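PDB 2JJX: uridylate kinase from Bacillus anthracis, which catalyses the ATP-dependent phosphorylation of UMP to UDP in pyrimidine biosynthesis and carries a separate allosteric nucleotide-binding site. Local coordinates for residues 58-63 / 86-91; 76-80 / 144-148. All blocks are in the same frame, centred on the assembly; numbering follows the deposited sequence.

Overall arrangement
Helix 76-101 is common to both contacts and illustrates how one long helix can anchor two loops that follow parallel strands of the central sheet. Along the chain the segments alternate: 58-63, 76-80, 86-91, then 144-148. Contact 2 holds the first turn of the helix against the loop after strand 135-139, while contact 1 holds a later turn against the loop after strand 53-58; those two strands are neighbours in the sheet of this amino acid kinase fold. The centres of contact 1 and contact 2 lie about 14 Å apart and their nearest atoms about 7 Å, so the two do not touch. Contact 1 is buried and packs against a second subunit, whereas contact 2 is partly buried and borders a third, so both lie beside interfaces of the six-chain assembly.

Contact 1 of 2, residues 58-63 / 86-91; sequences IGGGNI and GTIINS
With chi1 of Asn-62 at 56°, its CG lies between the backbone N and the carbonyl carbon, and the amide meets that of Asn-90, whose CG stands opposite its own carbonyl carbon (chi1 -75°). The two side chains come from opposite directions with their amide planes 45° apart. Asn-90 ND2 gives a hydrogen bond to Asn-62 OD1 (2.8 Å), lying nearly in the Asn-90 amide plane, and another, more bent, to Gly-59 O at 2.8 Å. Asn-62 ND2 reaches back to Asn-90 OD1 at 3.4 Å, a weak bond, and also serves Ser-31 O. One helix amide thus grips both a main-chain carbonyl and a loop side chain, fixing its rotation. The glycine-rich loop 59-62, Gly-Gly-Gly-Asn, after strand 53-58 is as in other bacterial UMP kinases of the amino acid kinase family, where such loops at strand ends probably line the site of phosphoryl transfer. The absence of side chains lets Gly-60 and Gly-86 approach to 4.2 Å between CA atoms. Beside them, Thr-87 CG2 rests on Gly-60 N (3.4 Å), while Thr-87 OG1 turns to Gly-140 N. Apolar packing flanks this polar centre where Ile-63 CD1 meets Ile-89 CG2 at 3.8 Å; Ile-58 CD1 lies against the helix backbone, 3.9 Å from Asn-90 O. Ile-89 of a second subunit packs on both Ile-63 and Ile-89.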
# COMPACT_ATOMS: atom_id res chain seq x y z
N ILE A 58 -9.96 17.53 14.47
CA ILE A 58 -9.13 18.67 14.88
C ILE A 58 -8.48 19.34 13.68
O ILE A 58 -8.12 18.67 12.72
CB ILE A 58 -8.03 18.29 15.91
CG1 ILE A 58 -8.25 16.88 16.45
CG2 ILE A 58 -7.94 19.28 17.08
CD1 ILE A 58 -7.67 16.72 17.83
N GLY A 59 -8.24 20.64 13.77
CA GLY A 59 -7.53 21.38 12.75
C GLY A 59 -6.04 21.36 13.06
O GLY A 59 -5.66 20.90 14.14
N GLY A 60 -5.20 21.83 12.14
CA GLY A 60 -3.77 21.84 12.39
C GLY A 60 -3.18 23.20 12.60
O GLY A 60 -2.01 23.42 12.40
N GLY A 61 -4.04 24.15 12.95
CA GLY A 61 -3.66 25.54 13.06
C GLY A 61 -2.58 25.98 14.05
O GLY A 61 -1.95 27.02 13.88
N ASN A 62 -2.42 25.23 15.13
CA ASN A 62 -1.46 25.57 16.17
C ASN A 62 -0.07 25.15 15.72
O ASN A 62 0.89 25.37 16.43
CB ASN A 62 -1.82 24.85 17.47
CG ASN A 62 -1.90 23.34 17.29
OD1 ASN A 62 -2.41 22.84 16.28
ND2 ASN A 62 -1.42 22.61 18.28
N ILE A 63 0.02 24.51 14.56
CA ILE A 63 1.31 24.07 14.05
C ILE A 63 1.68 24.82 12.78
O ILE A 63 2.80 25.28 12.62
CB ILE A 63 1.28 22.56 13.74
CG1 ILE A 63 0.96 21.75 14.99
CG2 ILE A 63 2.53 22.13 13.04
CD1 ILE A 63 0.83 20.28 14.67
N GLY A 86 -0.44 18.35 10.34
CA GLY A 86 -0.69 19.02 11.61
C GLY A 86 -1.85 18.39 12.37
O GLY A 86 -1.78 18.19 13.57
N THR A 87 -2.94 18.12 11.66
CA THR A 87 -4.15 17.54 12.24
C THR A 87 -3.85 16.17 12.82
O THR A 87 -4.46 15.80 13.81
CB THR A 87 -5.34 17.47 11.26
OG1 THR A 87 -5.14 16.42 10.30
CG2 THR A 87 -5.54 18.80 10.53
N ILE A 88 -2.96 15.41 12.18
CA ILE A 88 -2.62 14.05 12.62
C ILE A 88 -1.80 14.08 13.90
O ILE A 88 -1.98 13.25 14.81
CB ILE A 88 -1.96 13.24 11.52
CG1 ILE A 88 -2.96 12.99 10.39
CG2 ILE A 88 -1.53 11.87 12.02
CD1 ILE A 88 -2.35 13.02 9.05
N ILE A 89 -0.91 15.07 13.97
CA ILE A 89 -0.07 15.28 15.13
C ILE A 89 -0.97 15.60 16.32
O ILE A 89 -0.83 15.01 17.38
CB ILE A 89 0.96 16.41 14.88
CG1 ILE A 89 1.99 15.97 13.85
CG2 ILE A 89 1.59 16.90 16.16
CD1 ILE A 89 3.01 17.06 13.55
N ASN A 90 -1.92 16.51 16.12
CA ASN A 90 -2.86 16.91 17.17
C ASN A 90 -3.74 15.74 17.58
O ASN A 90 -4.07 15.60 18.76
CB ASN A 90 -3.75 18.05 16.69
CG ASN A 90 -3.04 19.40 16.65
OD1 ASN A 90 -1.88 19.52 17.05
ND2 ASN A 90 -3.73 20.42 16.15
N SER A 91 -4.16 14.93 16.61
CA SER A 91 -4.99 13.77 16.90
C SER A 91 -4.25 12.85 17.87
O SER A 91 -4.77 12.44 18.91
CB SER A 91 -5.31 13.01 15.60
OG SER A 91 -6.15 13.79 14.76

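Contact 2 of 2, residues 76-80 / 144-148; sequences RVEAD and QPFVT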
# COMPACT_ATOMS: atom_id res chain seq x y z
N ARG A 76 -0.79 26.22 -2.97
CA ARG A 76 -1.92 25.97 -2.08
C ARG A 76 -2.17 24.49 -1.79
O ARG A 76 -2.44 24.11 -0.66
CB ARG A 76 -3.18 26.61 -2.66
CG ARG A 76 -4.47 26.07 -2.11
CD ARG A 76 -5.01 26.96 -1.02
NE ARG A 76 -5.47 26.19 0.12
CZ ARG A 76 -6.63 26.39 0.75
NH1 ARG A 76 -7.44 27.36 0.37
NH2 ARG A 76 -6.97 25.63 1.78
N VAL A 77 -2.08 23.64 -2.81
CA VAL A 77 -2.23 22.21 -2.60
C VAL A 77 -1.11 21.69 -1.69
O VAL A 77 -1.32 20.79 -0.89
CB VAL A 77 -2.32 21.43 -3.92
CG1 VAL A 77 -2.76 20.01 -3.65
CG2 VAL A 77 -3.26 22.11 -4.89
N GLU A 78 0.08 22.27 -1.80
CA GLU A 78 1.22 21.83 -1.01
C GLU A 78 1.10 22.26 0.43
O GLU A 78 1.33 21.48 1.36
CB GLU A 78 2.55 22.28 -1.62
CG GLU A 78 2.89 21.55 -2.91
CD GLU A 78 4.14 22.10 -3.57
OE1 GLU A 78 5.00 22.65 -2.83
OE2 GLU A 78 4.22 22.08 -4.82
N ALA A 79 0.73 23.53 0.61
CA ALA A 79 0.47 24.07 1.94
C ALA A 79 -0.57 23.24 2.71
O ALA A 79 -0.44 23.03 3.92
CB ALA A 79 0.02 25.51 1.84
N ASP A 80 -1.61 22.81 2.02
CA ASP A 80 -2.65 22.05 2.67
C ASP A 80 -2.14 20.70 3.16
O ASP A 80 -2.48 20.26 4.26
CB ASP A 80 -3.82 21.86 1.72
CG ASP A 80 -4.78 23.05 1.75
OD1 ASP A 80 -4.49 24.04 2.47
OD2 ASP A 80 -5.84 22.99 1.09
N GLN A 144 -8.33 15.76 0.91
CA GLN A 144 -8.45 16.75 -0.18
C GLN A 144 -7.98 18.18 0.13
O GLN A 144 -7.89 18.62 1.26
CB GLN A 144 -9.87 16.74 -0.74
CG GLN A 144 -10.43 15.34 -0.90
CD GLN A 144 -9.55 14.47 -1.79
OE1 GLN A 144 -9.28 14.82 -2.94
NE2 GLN A 144 -9.17 13.30 -1.29
N PRO A 145 -7.63 18.93 -0.92
CA PRO A 145 -7.13 20.31 -0.89
C PRO A 145 -8.26 21.33 -1.04
O PRO A 145 -9.41 20.98 -1.24
CB PRO A 145 -6.22 20.36 -2.12
CG PRO A 145 -6.75 19.25 -3.03
CD PRO A 145 -7.15 18.18 -2.09
N PHE A 146 -7.93 22.61 -0.96
CA PHE A 146 -8.93 23.64 -1.19
C PHE A 146 -10.01 23.62 -0.13
O PHE A 146 -10.97 24.37 -0.24
CB PHE A 146 -9.60 23.46 -2.55
CG PHE A 146 -8.64 23.17 -3.66
CD1 PHE A 146 -8.92 22.18 -4.57
CD2 PHE A 146 -7.44 23.86 -3.77
CE1 PHE A 146 -8.05 21.90 -5.58
CE2 PHE A 146 -6.56 23.53 -4.75
CZ PHE A 146 -6.89 22.59 -5.69
N VAL A 147 -9.89 22.75 0.86
CA VAL A 147 -10.93 22.65 1.87
C VAL A 147 -10.40 22.87 3.27
O VAL A 147 -9.24 22.66 3.57
CB VAL A 147 -11.61 21.30 1.76
CG1 VAL A 147 -11.14 20.41 2.86
CG2 VAL A 147 -13.08 21.48 1.80
N THR A 148 -11.28 23.35 4.13
CA THR A 148 -10.98 23.66 5.52
C THR A 148 -11.39 22.47 6.39
O THR A 148 -12.07 21.55 5.94
CB THR A 148 -11.80 24.90 5.96
OG1 THR A 148 -11.48 26.01 5.12
CG2 THR A 148 -11.52 25.27 7.40
O HOH W 1 -10.07 27.70 0.27
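Val-77 and Pro-145 bring the two backbones to 5.5 Å between CA atoms, where the opening turn of helix 76-101 faces a loop that bends at Phe-146 with a positive phi of 65°. Across this gap the amide of Phe-146 is taken up by Asp-80: its N donates to Asp-80 OD2 at 3.0 Å, meeting the oxygen nearly along the C-O axis. The same carboxylate is held by Arg-76 one helical turn back, in a salt bridge whose straightest hydrogen bond runs from Arg-76 NH2 to the syn lone pair of Asp-80 OD1 (3.0 Å). Arg-76 thus helps to hold the carboxylate that receives the loop amide, and its positive charge would probably stabilise that group. Bends at chi2 and chi3 curl Arg-76 back to that partner and lay one guanidinium face over Phe-146 CA, which sits 4.0 Å above the plane; the guanidinium stands almost perpendicular to the phenyl ring. A water accepts from Arg-76 NH1 (2.7 Å) and makes a weak bond to Phe-146 O.

The apolar half centres on Val-77, which splits its two methyls between loop residues. Its CG1 lies alongside Pro-145 CB (3.8 Å) and its CG2 approaches Phe-146 CE2 (3.6 Å). Pro-145 in turn covers one face of the phenyl ring, while the ring also meets Tyr-216 of a third subunit. The contact thus joins the start of helix 76-101 to the connection between strand 135-139 and helix 150-160, beside a subunit interface.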